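PDB 1M45: myosin light chain from Saccharomyces cerevisiae, which serves as a calmodulin-like light chain that binds the IQ motifs of myosins MYO1 and MYO2 and of IQG1, and takes part in cytokinesis. Local coordinates for residues D8-T11 against L12-K16; Q62-G65 against L66-N70; D84-K87 against A88-F92. All coordinates share one frame; numbering follows the deposited sequence.

Interaction 1. Residues D8-T11 against L12-K16; sequences DIFT and LFDKK
I9 and L12 meet through one carbonyl: L12 N donates to I9 O at 2.9 Å, with the N-H bent to 138°. The donor stands above the carbonyl plane, 49° out of it, so this i to i+3 link is a short, bent bond and not a straight alpha-helical one. The same oxygen has L12 CB at 3.4 Å, while the F13 ring brings its edge to it in plane. The I9 and F13 side chains run alongside one another in the same direction; I9 CG2 is anti to the backbone N, which carries it to the ring edge, 3.6 Å from F13 CE1. T11 contributes mainly backbone: its O accepts a weak bond from D14 N at 3.1 Å, and K15 CG passes the same oxygen at 3.6 Å. T11 OG1, set between the backbone N and the carbonyl carbon (chi1 48°), has two weak candidate acceptors, D8 O and D8 OD1, between which its single proton is not settled. F10 O takes a further weak bond, from F13 N, and D14 CB approaches the F10 ring obliquely, 4.1 Å from CE1. I9 and F13 also pack on A32 of helix 26-32. The bent, partly weak bonds between residues three apart imply a short, loosely bonded entering helix of an EF-hand, running into D14, an inferred calcium ligand whose carboxylate accepts the N-H groups of Q18 and G19 and is thereby tied into the loop.

Interaction 2. Residues Q62-G65 against L66-N70; sequences QITG and LIEVN
The carboxylate of E68 lies beside T64 and G65: CD is 4.4 Å from T64 CG2, while OE1 approaches G65 CA at 4.0 Å. A second flat group, the N70 amide, has L66 O near its plane, 15° out of it, and ND2 donates to that oxygen at 2.9 Å; the Q62 amide is held through OE1 by T59 N. The backbone linking them is regular alpha helix: L66, I67, E68 and V69 donate their N-H to the carbonyls of Q62, I63, T64 and G65, with angles from 152° to 168°. I63 CG2 touches I67 CD1 at 3.7 Å, at a slant, one turn apart. I67 CG1, anti to its own carbonyl carbon, runs back along the helix to 3.3 Å from I63 O. Helix 60-69 follows strand 57-59, which pairs with strand 20-22, and its isoleucines pack on helix 26-32, consistent with the paired EF-hand layout of calmodulin-like light chains; L66 meets I45 of helix 39-47. N70 gives L66 O two donors, ND2 firmly and N weakly, which implies that this carbonyl of the last turn is satisfied by the very residue that leaves helical geometry.

Interaction 3. Residues D84-K87 against A88-F92; sequences DFVK and AFQVF
A88 meets the preceding turn partly through water: its N donates to a water at 2.9 Å, which in turn donates to D84 O at 2.8 Å, so that the molecule bridges the two backbone groups near the start of the helix. A88 CB rests 3.5 Å from F85 O. F89 follows with a direct bond, N to F85 O at 3.2 Å and an N-H angle of 156°. Its CG is anti to the carbonyl carbon (chi1 -82°), which swings the ring back along the helix until its edge, at CD1, comes 3.2 Å from that same F85 O. The ring meets that of Y138, planes about 15° apart, and packs on L105, M108 and I142. With an alanine at F89, Y138 would probably lose its ring partner and a gap would open beside L105, M108 and I142. Q90 N donates to V86 O at 2.8 Å, nearly in line with the C=O, and its extended chain slants over V86, OE1 coming 3.3 Å from CG1. V91 makes the weaker link, N to K87 O, with CG2 3.4 Å from that oxygen. F92 N closes the last turn on F89 O, and its ring edge faces A88 O. This is the entering helix of the EF-hand in the range 80-115, leading to D93, an inferred calcium ligand. Helix 83-90 packs on helices 102-111 and 138-146, F85 also reaching I142, and both F85 and F89 touch the bound peptide.

All three are local contacts along or at the end of a helix, in interaction 1 a short, weakly bonded one. Each is partly buried: I9 and F10, I63 and I67, and F85, A88 and F89 are buried, while T11, T64 and K87 stay exposed. Interactions 1 and 2 belong to the same half of the protein and touch directly, F10 CE2 lying 3.9 Å from I63 CD1; both pack on helix 26-32. Interaction 3 sits beyond the chain's centre, its nearest atoms about 21 Å from interaction 1 and about 18 Å from interaction 2. Bonding differs with place: 62-70 has even i to i+4 bonds, 8-16 bent i to i+3 bonds before its loop, and 84-92 inserts a water. Interactions 1 and 3 also reach the bound peptide.

Interaction 1. Residues D8-T11 against L12-K16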
loop_
_atom_site.group_PDB
_atom_site.type_symbol
_atom_site.label_atom_id
_atom_site.label_comp_id
_atom_site.label_asym_id
_atom_site.label_seq_id
_atom_site.Cartn_x
_atom_site.Cartn_y
_atom_site.Cartn_z
ATOM N N ASP A 8 7.118 -17.023 3.855
ATOM C CA ASP A 8 7.113 -17.724 2.558
ATOM C C ASP A 8 6.638 -16.882 1.383
ATOM O O ASP A 8 6.149 -17.416 0.392
ATOM C CB ASP A 8 6.237 -18.965 2.604
ATOM C CG ASP A 8 6.656 -20.009 1.573
ATOM O OD1 ASP A 8 7.842 -20.085 1.214
ATOM O OD2 ASP A 8 5.832 -20.778 1.105
ATOM N N ILE A 9 6.723 -15.567 1.514
ATOM C CA ILE A 9 6.261 -14.720 0.440
ATOM C C ILE A 9 7.278 -14.657 -0.706
ATOM O O ILE A 9 6.908 -14.562 -1.872
ATOM C CB ILE A 9 5.949 -13.324 0.989
ATOM C CG1 ILE A 9 4.698 -13.372 1.859
ATOM C CG2 ILE A 9 5.815 -12.303 -0.163
ATOM C CD1 ILE A 9 4.517 -12.069 2.696
ATOM N N PHE A 10 8.565 -14.723 -0.386
ATOM C CA PHE A 10 9.603 -14.635 -1.394
ATOM C C PHE A 10 9.387 -15.603 -2.578
ATOM O O PHE A 10 9.630 -15.230 -3.730
ATOM C CB PHE A 10 10.964 -14.857 -0.750
ATOM C CG PHE A 10 12.123 -14.534 -1.635
ATOM C CD1 PHE A 10 12.693 -15.524 -2.437
ATOM C CD2 PHE A 10 12.664 -13.249 -1.690
ATOM C CE1 PHE A 10 13.777 -15.227 -3.274
ATOM C CE2 PHE A 10 13.746 -12.962 -2.481
ATOM C CZ PHE A 10 14.304 -13.949 -3.293
ATOM N N THR A 11 8.906 -16.814 -2.301
ATOM C CA THR A 11 8.691 -17.802 -3.372
ATOM C C THR A 11 7.614 -17.360 -4.348
ATOM O O THR A 11 7.679 -17.726 -5.529
ATOM C CB THR A 11 8.376 -19.250 -2.848
ATOM O OG1 THR A 11 7.363 -19.193 -1.841
ATOM C CG2 THR A 11 9.579 -19.835 -2.140
ATOM N N LEU A 12 6.661 -16.551 -3.904
ATOM C CA LEU A 12 5.608 -16.079 -4.812
ATOM C C LEU A 12 6.167 -15.053 -5.796
ATOM O O LEU A 12 5.599 -14.838 -6.900
ATOM C CB LEU A 12 4.433 -15.473 -4.026
ATOM C CG LEU A 12 3.640 -16.383 -3.104
ATOM C CD1 LEU A 12 2.628 -15.561 -2.300
ATOM C CD2 LEU A 12 2.949 -17.449 -3.962
ATOM N N PHE A 13 7.254 -14.397 -5.398
ATOM C CA PHE A 13 7.930 -13.436 -6.245
ATOM C C PHE A 13 8.989 -14.120 -7.097
ATOM O O PHE A 13 9.527 -13.512 -8.037
ATOM C CB PHE A 13 8.569 -12.316 -5.400
ATOM C CG PHE A 13 7.566 -11.301 -4.889
ATOM C CD1 PHE A 13 6.849 -11.547 -3.762
ATOM C CD2 PHE A 13 7.288 -10.155 -5.642
ATOM C CE1 PHE A 13 5.897 -10.631 -3.296
ATOM C CE2 PHE A 13 6.335 -9.223 -5.200
ATOM C CZ PHE A 13 5.656 -9.466 -4.016
ATOM N N ASP A 14 9.328 -15.356 -6.740
ATOM C CA ASP A 14 10.346 -16.101 -7.495
ATOM C C ASP A 14 9.769 -17.450 -7.936
ATOM O O ASP A 14 10.176 -18.512 -7.477
ATOM C CB ASP A 14 11.557 -16.314 -6.598
ATOM C CG ASP A 14 12.669 -17.095 -7.278
ATOM O OD1 ASP A 14 12.706 -17.142 -8.516
ATOM O OD2 ASP A 14 13.516 -17.687 -6.612
ATOM N N LYS A 15 8.860 -17.425 -8.883
ATOM C CA LYS A 15 8.249 -18.688 -9.300
ATOM C C LYS A 15 9.079 -19.477 -10.314
ATOM O O LYS A 15 8.658 -20.520 -10.825
ATOM C CB LYS A 15 6.842 -18.439 -9.802
ATOM C CG LYS A 15 5.940 -17.957 -8.686
ATOM C CD LYS A 15 4.524 -17.780 -9.177
ATOM C CE LYS A 15 3.645 -17.386 -8.028
ATOM N NZ LYS A 15 2.375 -16.781 -8.469
ATOM N N LYS A 16 10.276 -18.984 -10.563
ATOM C CA LYS A 16 11.158 -19.589 -11.541
ATOM C C LYS A 16 12.426 -20.162 -10.929
ATOM O O LYS A 16 13.417 -20.353 -11.628
ATOM C CB LYS A 16 11.452 -18.569 -12.632
ATOM C CG LYS A 16 10.197 -18.284 -13.444
ATOM C CD LYS A 16 10.327 -17.046 -14.291
ATOM C CE LYS A 16 9.039 -16.788 -15.036
ATOM N NZ LYS A 16 9.179 -15.628 -15.941
#

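Interaction 2. Residues Q62-G65 against L66-N70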
loop_
_atom_site.group_PDB
_atom_site.type_symbol
_atom_site.label_atom_id
_atom_site.label_comp_id
_atom_site.label_asym_id
_atom_site.label_seq_id
_atom_site.Cartn_x
_atom_site.Cartn_y
_atom_site.Cartn_z
ATOM N N GLN A 62 20.031 -10.689 0.642
ATOM C CA GLN A 62 20.394 -9.314 0.312
ATOM C C GLN A 62 19.254 -8.410 0.736
ATOM O O GLN A 62 19.476 -7.320 1.319
ATOM C CB GLN A 62 20.673 -9.145 -1.163
ATOM C CG GLN A 62 21.989 -9.713 -1.663
ATOM C CD GLN A 62 22.170 -9.486 -3.136
ATOM O OE1 GLN A 62 21.334 -9.883 -3.946
ATOM N NE2 GLN A 62 23.251 -8.804 -3.498
ATOM N N ILE A 63 18.032 -8.898 0.519
ATOM C CA ILE A 63 16.860 -8.101 0.892
ATOM C C ILE A 63 16.752 -7.956 2.395
ATOM O O ILE A 63 16.449 -6.882 2.906
ATOM C CB ILE A 63 15.556 -8.696 0.306
ATOM C CG1 ILE A 63 15.615 -8.566 -1.205
ATOM C CG2 ILE A 63 14.328 -7.932 0.841
ATOM C CD1 ILE A 63 14.416 -9.183 -1.963
ATOM N N THR A 64 17.010 -9.045 3.114
ATOM C CA THR A 64 16.982 -9.027 4.563
ATOM C C THR A 64 18.015 -8.056 5.096
ATOM O O THR A 64 17.738 -7.300 6.022
ATOM C CB THR A 64 17.214 -10.455 5.112
ATOM O OG1 THR A 64 16.189 -11.313 4.602
ATOM C CG2 THR A 64 16.993 -10.484 6.614
ATOM N N GLY A 65 19.195 -8.058 4.480
ATOM C CA GLY A 65 20.239 -7.112 4.825
ATOM C C GLY A 65 19.744 -5.682 4.643
ATOM O O GLY A 65 19.922 -4.833 5.523
ATOM N N LEU A 66 19.081 -5.407 3.513
ATOM C CA LEU A 66 18.531 -4.065 3.229
ATOM C C LEU A 66 17.502 -3.665 4.261
ATOM O O LEU A 66 17.447 -2.487 4.648
ATOM C CB LEU A 66 17.926 -3.975 1.818
ATOM C CG LEU A 66 18.878 -4.160 0.646
ATOM C CD1 LEU A 66 18.121 -4.313 -0.669
ATOM C CD2 LEU A 66 19.840 -2.978 0.574
ATOM N N ILE A 67 16.653 -4.607 4.677
ATOM C CA ILE A 67 15.616 -4.300 5.656
ATOM C C ILE A 67 16.227 -3.979 7.020
ATOM O O ILE A 67 15.798 -3.070 7.691
ATOM C CB ILE A 67 14.599 -5.452 5.748
ATOM C CG1 ILE A 67 13.863 -5.590 4.418
ATOM C CG2 ILE A 67 13.621 -5.242 6.929
ATOM C CD1 ILE A 67 13.153 -6.894 4.231
ATOM N N GLU A 68 17.226 -4.739 7.443
ATOM C CA GLU A 68 17.833 -4.468 8.739
ATOM C C GLU A 68 18.491 -3.111 8.789
ATOM O O GLU A 68 18.344 -2.403 9.768
ATOM C CB GLU A 68 18.853 -5.542 9.086
ATOM C CG GLU A 68 18.262 -6.931 9.120
ATOM C CD GLU A 68 19.299 -7.981 9.433
ATOM O OE1 GLU A 68 20.290 -8.105 8.677
ATOM O OE2 GLU A 68 19.115 -8.672 10.449
ATOM N N VAL A 69 19.173 -2.722 7.716
ATOM C CA VAL A 69 19.765 -1.396 7.618
ATOM C C VAL A 69 18.728 -0.266 7.604
ATOM O O VAL A 69 18.975 0.841 8.053
ATOM C CB VAL A 69 20.630 -1.312 6.329
ATOM C CG1 VAL A 69 21.157 0.080 6.102
ATOM C CG2 VAL A 69 21.777 -2.325 6.406
ATOM N N ASN A 70 17.554 -0.563 7.063
ATOM C CA ASN A 70 16.517 0.450 6.897
ATOM C C ASN A 70 15.303 0.177 7.767
ATOM O O ASN A 70 14.179 0.602 7.451
ATOM C CB ASN A 70 16.125 0.493 5.427
ATOM C CG ASN A 70 17.221 1.060 4.565
ATOM O OD1 ASN A 70 17.461 2.255 4.597
ATOM N ND2 ASN A 70 17.906 0.198 3.794
#

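Interaction 3. Residues D84-K87 against A88-F92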
loop_
_atom_site.group_PDB
_atom_site.type_symbol
_atom_site.label_atom_id
_atom_site.label_comp_id
_atom_site.label_asym_id
_atom_site.label_seq_id
_atom_site.Cartn_x
_atom_site.Cartn_y
_atom_site.Cartn_z
ATOM N N ASP A 84 -5.427 10.207 10.646
ATOM C CA ASP A 84 -4.634 10.854 9.600
ATOM C C ASP A 84 -5.450 11.101 8.335
ATOM O O ASP A 84 -5.094 11.967 7.539
ATOM C CB ASP A 84 -3.440 9.985 9.230
ATOM C CG ASP A 84 -2.386 9.949 10.333
ATOM O OD1 ASP A 84 -2.165 11.011 10.991
ATOM O OD2 ASP A 84 -1.749 8.915 10.621
ATOM N N PHE A 85 -6.537 10.365 8.150
ATOM C CA PHE A 85 -7.264 10.430 6.855
ATOM C C PHE A 85 -8.712 10.881 6.904
ATOM O O PHE A 85 -9.323 11.104 5.853
ATOM C CB PHE A 85 -7.202 9.062 6.194
ATOM C CG PHE A 85 -5.816 8.537 6.083
ATOM C CD1 PHE A 85 -5.452 7.372 6.750
ATOM C CD2 PHE A 85 -4.839 9.246 5.375
ATOM C CE1 PHE A 85 -4.138 6.893 6.681
ATOM C CE2 PHE A 85 -3.533 8.777 5.346
ATOM C CZ PHE A 85 -3.202 7.575 5.990
ATOM N N VAL A 86 -9.265 10.990 8.118
ATOM C CA VAL A 86 -10.655 11.393 8.275
ATOM C C VAL A 86 -10.963 12.761 7.695
ATOM O O VAL A 86 -11.941 12.908 6.971
ATOM C CB VAL A 86 -11.084 11.328 9.771
ATOM C CG1 VAL A 86 -12.477 11.926 10.004
ATOM C CG2 VAL A 86 -11.048 9.902 10.232
ATOM N N LYS A 87 -10.133 13.756 7.998
ATOM C CA LYS A 87 -10.335 15.096 7.448
ATOM C C LYS A 87 -10.354 15.116 5.920
ATOM O O LYS A 87 -11.157 15.831 5.308
ATOM C CB LYS A 87 -9.272 16.054 7.989
ATOM C CG LYS A 87 -9.570 16.494 9.410
ATOM C CD LYS A 87 -8.582 17.543 9.893
ATOM C CE LYS A 87 -8.958 18.049 11.280
ATOM N NZ LYS A 87 -8.910 16.981 12.338
ATOM N N ALA A 88 -9.479 14.314 5.304
ATOM C CA ALA A 88 -9.453 14.208 3.836
ATOM C C ALA A 88 -10.776 13.672 3.268
ATOM O O ALA A 88 -11.259 14.151 2.218
ATOM C CB ALA A 88 -8.255 13.348 3.339
ATOM N N PHE A 89 -11.346 12.667 3.936
ATOM C CA PHE A 89 -12.632 12.119 3.509
ATOM C C PHE A 89 -13.756 13.132 3.824
ATOM O O PHE A 89 -14.744 13.196 3.106
ATOM C CB PHE A 89 -12.926 10.781 4.191
ATOM C CG PHE A 89 -12.253 9.620 3.534
ATOM C CD1 PHE A 89 -11.001 9.188 3.949
ATOM C CD2 PHE A 89 -12.841 9.021 2.424
ATOM C CE1 PHE A 89 -10.386 8.115 3.322
ATOM C CE2 PHE A 89 -12.230 7.953 1.780
ATOM C CZ PHE A 89 -10.990 7.501 2.237
ATOM N N GLN A 90 -13.605 13.880 4.911
ATOM C CA GLN A 90 -14.660 14.815 5.289
ATOM C C GLN A 90 -14.835 15.861 4.201
ATOM O O GLN A 90 -15.906 16.417 4.041
ATOM C CB GLN A 90 -14.418 15.427 6.661
ATOM C CG GLN A 90 -14.714 14.421 7.757
ATOM C CD GLN A 90 -14.464 14.953 9.166
ATOM O OE1 GLN A 90 -14.818 14.293 10.150
ATOM N NE2 GLN A 90 -13.859 16.134 9.269
ATOM N N VAL A 91 -13.784 16.073 3.423
ATOM C CA VAL A 91 -13.854 16.998 2.293
ATOM C C VAL A 91 -14.901 16.549 1.265
ATOM O O VAL A 91 -15.562 17.380 0.613
ATOM C CB VAL A 91 -12.484 17.179 1.667
ATOM C CG1 VAL A 91 -12.591 17.886 0.316
ATOM C CG2 VAL A 91 -11.572 17.944 2.614
ATOM N N PHE A 92 -15.092 15.239 1.159
ATOM C CA PHE A 92 -16.028 14.660 0.218
ATOM C C PHE A 92 -17.282 14.138 0.899
ATOM O O PHE A 92 -18.068 13.430 0.310
ATOM C CB PHE A 92 -15.334 13.537 -0.562
ATOM C CG PHE A 92 -14.145 14.023 -1.336
ATOM C CD1 PHE A 92 -12.919 14.242 -0.697
ATOM C CD2 PHE A 92 -14.245 14.267 -2.702
ATOM C CE1 PHE A 92 -11.812 14.728 -1.413
ATOM C CE2 PHE A 92 -13.150 14.737 -3.422
ATOM C CZ PHE A 92 -11.928 14.973 -2.778
HETATM O O HOH W 1 -6.858 13.823 6.509
#